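Two-domain protein containing predicted PHP-like metal-dependent phosphoesterase (Bacteroides vulgatus ATCC 8482, PDB 3E38) is probably a metal-dependent phosphoesterase of the PHP type that carries three zinc ions, though its substrate is not established. Local coordinates at residues Val10-Leu13 with Thr17-Lys20; Gly91-Arg96 with Trp135-Trp140. One frame throughout, in Å; residues are numbered along the deposited sequence.

Overall arrangement
The two contacts meet the same mixed sheet on opposite sides of the chain's centre, with about 26 Å between their centres and about 15 Å between their nearest atoms. Interaction 1 is partly buried: the loop segment 10-13 folds back on the first long strand, 17-22, through two direct hydrogen bonds, a small aliphatic patch and four linking waters, and no metal is near. Interaction 2 is fully buried: strand 87-95 faces the loop that follows strand 132-135, and here zinc does most of the joining, with a single direct hydrogen bond beside it. Water links protein to protein in interaction 1; in interaction 2 it bridges two metal ions.

Interaction 1 (Val10-Leu13 with Thr17-Lys20)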
# COMPACT_ATOMS: atom_id res chain seq x y z
N VAL B 10 9.73 18.76 -4.56
CA VAL B 10 9.07 20.06 -4.61
C VAL B 10 10.07 21.03 -5.25
O VAL B 10 11.27 20.74 -5.28
CB VAL B 10 8.60 20.58 -3.24
CG1 VAL B 10 7.40 19.75 -2.73
CG2 VAL B 10 9.74 20.60 -2.25
N PRO B 11 9.59 22.14 -5.77
CA PRO B 11 10.55 23.04 -6.38
C PRO B 11 11.20 24.03 -5.45
O PRO B 11 10.87 24.14 -4.25
CB PRO B 11 9.70 23.81 -7.41
CG PRO B 11 8.25 23.69 -6.94
CD PRO B 11 8.22 22.68 -5.81
N ASP B 12 12.11 24.76 -6.07
CA ASP B 12 12.86 25.82 -5.44
C ASP B 12 12.43 27.13 -5.97
O ASP B 12 12.27 27.29 -7.14
CB ASP B 12 14.35 25.70 -5.75
CG ASP B 12 14.96 24.45 -5.16
OD1 ASP B 12 14.64 24.09 -3.98
OD2 ASP B 12 15.76 23.84 -5.88
N LEU B 13 12.27 28.09 -5.08
CA LEU B 13 12.01 29.44 -5.51
C LEU B 13 13.33 29.95 -6.05
O LEU B 13 14.41 29.49 -5.65
CB LEU B 13 11.56 30.33 -4.35
CG LEU B 13 10.24 29.98 -3.69
CD1 LEU B 13 10.02 30.86 -2.47
CD2 LEU B 13 9.08 30.11 -4.68
N THR B 17 17.01 27.68 -1.98
CA THR B 17 16.92 26.24 -2.00
C THR B 17 15.90 25.78 -0.97
O THR B 17 15.96 26.15 0.21
CB THR B 17 18.26 25.53 -1.74
OG1 THR B 17 18.03 24.13 -1.83
CG2 THR B 17 18.86 25.85 -0.37
N THR B 18 14.94 24.97 -1.42
CA THR B 18 13.87 24.48 -0.53
C THR B 18 14.35 23.34 0.37
O THR B 18 14.70 22.21 -0.07
CB THR B 18 12.53 24.09 -1.30
OG1 THR B 18 11.98 25.25 -1.96
CG2 THR B 18 11.48 23.51 -0.33
N LEU B 19 14.34 23.65 1.64
CA LEU B 19 14.72 22.67 2.66
C LEU B 19 13.51 22.20 3.46
O LEU B 19 12.54 22.99 3.77
CB LEU B 19 15.79 23.30 3.56
CG LEU B 19 17.04 23.86 2.87
CD1 LEU B 19 17.91 24.64 3.89
CD2 LEU B 19 17.85 22.72 2.12
N LYS B 20 13.52 20.92 3.76
CA LYS B 20 12.39 20.28 4.48
C LYS B 20 12.80 20.01 5.91
O LYS B 20 13.72 19.23 6.19
CB LYS B 20 11.89 19.03 3.76
CG LYS B 20 11.58 19.24 2.24
CD LYS B 20 12.76 18.78 1.40
CE LYS B 20 12.54 19.04 -0.08
NZ LYS B 20 13.60 18.45 -0.96
O HOH W 1 13.32 20.22 -3.35
O HOH W 2 15.21 21.78 -2.83
O HOH W 3 17.63 23.07 -4.26
O HOH W 4 13.41 27.45 -2.59
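T18 turns its side chain onto the segment 10-13, where its two branches divide between a polar and an aliphatic partner. T18 CB sits 3.4 Å from D12 OD1, with P11 O equally near. From there T18 OG1 donates to P11 O at 2.8 Å, arriving in the carbonyl plane on a lone pair. The same hydroxyl accepts a hydrogen bond from a water that in turn takes the backbone N-H of L13. The other branch, T18 CG2, lies anti to the backbone N (chi1 of OG1 -62°) and ends against V10 CG2 at 3.9 Å, the two side chains crossing at about a right angle. T18 belongs to strand 17-22, which in the PHP-like barrel runs parallel to strand 50-56 and antiparallel to 213-218, while P11, pointing away from the strand, packs on F253 and K256 of helix 247-257. The T18 backbone N-H goes to D12 OD1, 2.7 Å and nearly straight at 169°, approaching from above the carboxylate plane. Waters extend the carboxylate's reach, one joining OD1 to T18 O and another OD2 to T17 OG1. Beyond T18, K20 lays its CE against V10 CG2; its NZ bonds to I8 O and, through a water, to V10 O.

Interaction 2 (Gly91-Arg96 with Trp135-Trp140); sequences GSEITR and WNHPGW. With ZN (zinc ion), chain H; ZN (zinc ion), chain I.
E93 meets N136 and H137 at the trinuclear zinc centre of the PHP-like barrel, strand 87-95 supplying the carboxylate and the loop after strand 132-135 the amide and the imidazole. Going along the strand, S92 takes no part across the contact; its OG is hydrogen-bonded to S111 OG. E93 comes next and does the work. With CG anti to the backbone N (chi1 -168°) and the chain extended beyond it, the carboxylate is carried straight out to the metals and bridges two of them: E93 OE1 binds one zinc at 2.2 Å, E93 OE2 another at the same distance. H24, H26 and D194 also hold the OE1 zinc, and a water spans the two ions. H137 NE2 binds the OE2 zinc at 2.2 Å, and H102 is a further ligand.

E93 OE2 also accepts a bent hydrogen bond from N136 ND2, 3.2 Å long with an N-H...O angle of 139°; the nitrogen stands above the carboxylate plane, and the two flat groups are turned 73° apart. The same ND2 is hydrogen-bonded to N104 OD1, so the amide ties this metal ligand to strand 102-106. A leucine in place of N136 would probably deprive E93 OE2 of its amide donor and leave N104 OD1 without this mate.

Helix 119-128 lies behind the strand, against I94. At T95, the T95 OG1 hydroxyl donates to E93 O at 2.9 Å and is also hydrogen-bonded to ND1 of H56, a ligand of the third zinc. Across the site, the H137 ring has N136 CB 3.7 Å above one face, offset toward the rim, and the zinc-bridging water in plane at its edge.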
# COMPACT_ATOMS: atom_id res chain seq x y z
N GLY B 91 17.84 22.28 20.30
CA GLY B 91 16.65 22.95 20.80
C GLY B 91 16.04 22.18 21.92
O GLY B 91 16.45 21.03 22.25
N SER B 92 15.03 22.86 22.46
CA SER B 92 14.26 22.40 23.60
C SER B 92 12.89 23.02 23.66
O SER B 92 12.62 24.12 23.13
CB SER B 92 14.97 22.77 24.93
OG SER B 92 16.25 22.16 25.07
N GLU B 93 12.07 22.31 24.42
CA GLU B 93 10.69 22.67 24.67
C GLU B 93 10.40 23.10 26.10
O GLU B 93 10.41 22.30 27.05
CB GLU B 93 9.73 21.51 24.28
CG GLU B 93 8.29 22.03 24.27
CD GLU B 93 7.28 21.01 23.88
OE1 GLU B 93 7.52 19.77 23.73
OE2 GLU B 93 6.22 21.49 23.68
N ILE B 94 10.12 24.39 26.21
CA ILE B 94 9.79 25.07 27.49
C ILE B 94 8.31 24.78 27.60
O ILE B 94 7.49 25.27 26.83
CB ILE B 94 10.10 26.58 27.49
CG1 ILE B 94 11.54 26.84 27.09
CG2 ILE B 94 9.77 27.21 28.83
CD1 ILE B 94 11.83 28.32 26.64
N THR B 95 8.03 23.90 28.54
CA THR B 95 6.75 23.30 28.77
C THR B 95 6.17 23.85 30.03
O THR B 95 6.62 23.54 31.14
CB THR B 95 6.93 21.74 28.94
OG1 THR B 95 7.84 21.20 27.95
CG2 THR B 95 5.60 21.03 28.87
N ARG B 96 5.19 24.71 29.86
CA ARG B 96 4.48 25.30 30.99
C ARG B 96 2.97 25.29 30.79
O ARG B 96 2.46 24.99 29.75
CB ARG B 96 4.95 26.74 31.15
CG ARG B 96 6.44 26.84 31.35
CD ARG B 96 6.85 26.42 32.77
NE ARG B 96 8.30 26.59 32.94
CZ ARG B 96 8.87 27.04 34.05
NH1 ARG B 96 8.12 27.42 35.08
NH2 ARG B 96 10.18 27.19 34.10
N TRP B 135 5.91 29.74 19.50
CA TRP B 135 4.78 29.19 20.25
C TRP B 135 4.29 27.85 19.63
O TRP B 135 3.95 27.76 18.44
CB TRP B 135 3.68 30.25 20.32
CG TRP B 135 2.51 29.90 21.12
CD1 TRP B 135 2.40 28.91 22.05
CD2 TRP B 135 1.27 30.63 21.16
NE1 TRP B 135 1.16 28.94 22.64
CE2 TRP B 135 0.45 29.99 22.11
CE3 TRP B 135 0.79 31.74 20.48
CZ2 TRP B 135 -0.85 30.43 22.38
CZ3 TRP B 135 -0.48 32.20 20.76
CH2 TRP B 135 -1.29 31.53 21.70
N ASN B 136 4.29 26.82 20.48
CA ASN B 136 3.81 25.49 20.09
C ASN B 136 2.31 25.28 20.30
O ASN B 136 1.73 25.70 21.29
CB ASN B 136 4.55 24.37 20.84
CG ASN B 136 6.04 24.43 20.68
OD1 ASN B 136 6.56 24.93 19.69
ND2 ASN B 136 6.75 23.92 21.68
N HIS B 137 1.71 24.56 19.35
CA HIS B 137 0.32 24.16 19.41
C HIS B 137 -0.57 25.10 20.21
O HIS B 137 -1.10 24.74 21.23
CB HIS B 137 0.19 22.72 19.97
CG HIS B 137 1.06 22.42 21.15
ND1 HIS B 137 0.81 22.91 22.42
CD2 HIS B 137 2.14 21.61 21.27
CE1 HIS B 137 1.72 22.44 23.25
NE2 HIS B 137 2.55 21.67 22.58
N PRO B 138 -0.71 26.33 19.73
CA PRO B 138 -1.57 27.25 20.46
C PRO B 138 -2.95 26.66 20.69
O PRO B 138 -3.56 26.81 21.74
CB PRO B 138 -1.62 28.49 19.53
CG PRO B 138 -0.93 28.08 18.21
CD PRO B 138 -0.04 26.94 18.57
N GLY B 139 -3.39 25.89 19.70
CA GLY B 139 -4.73 25.32 19.66
C GLY B 139 -4.97 24.01 20.39
O GLY B 139 -6.11 23.57 20.53
N TRP B 140 -3.90 23.40 20.87
CA TRP B 140 -4.02 22.11 21.58
C TRP B 140 -5.14 22.26 22.59
O TRP B 140 -5.07 23.12 23.48
CB TRP B 140 -2.73 21.80 22.27
CG TRP B 140 -2.62 20.47 22.95
CD1 TRP B 140 -3.12 19.27 22.53
CD2 TRP B 140 -1.82 20.20 24.11
NE1 TRP B 140 -2.72 18.26 23.39
CE2 TRP B 140 -1.91 18.81 24.36
CE3 TRP B 140 -1.03 21.00 24.96
CZ2 TRP B 140 -1.26 18.20 25.44
CZ3 TRP B 140 -0.40 20.40 26.03
CH2 TRP B 140 -0.50 19.01 26.26
ZN ZN H . 4.13 20.79 23.83
ZN ZN I . 6.43 18.70 22.11
O HOH W 5 4.84 20.08 22.32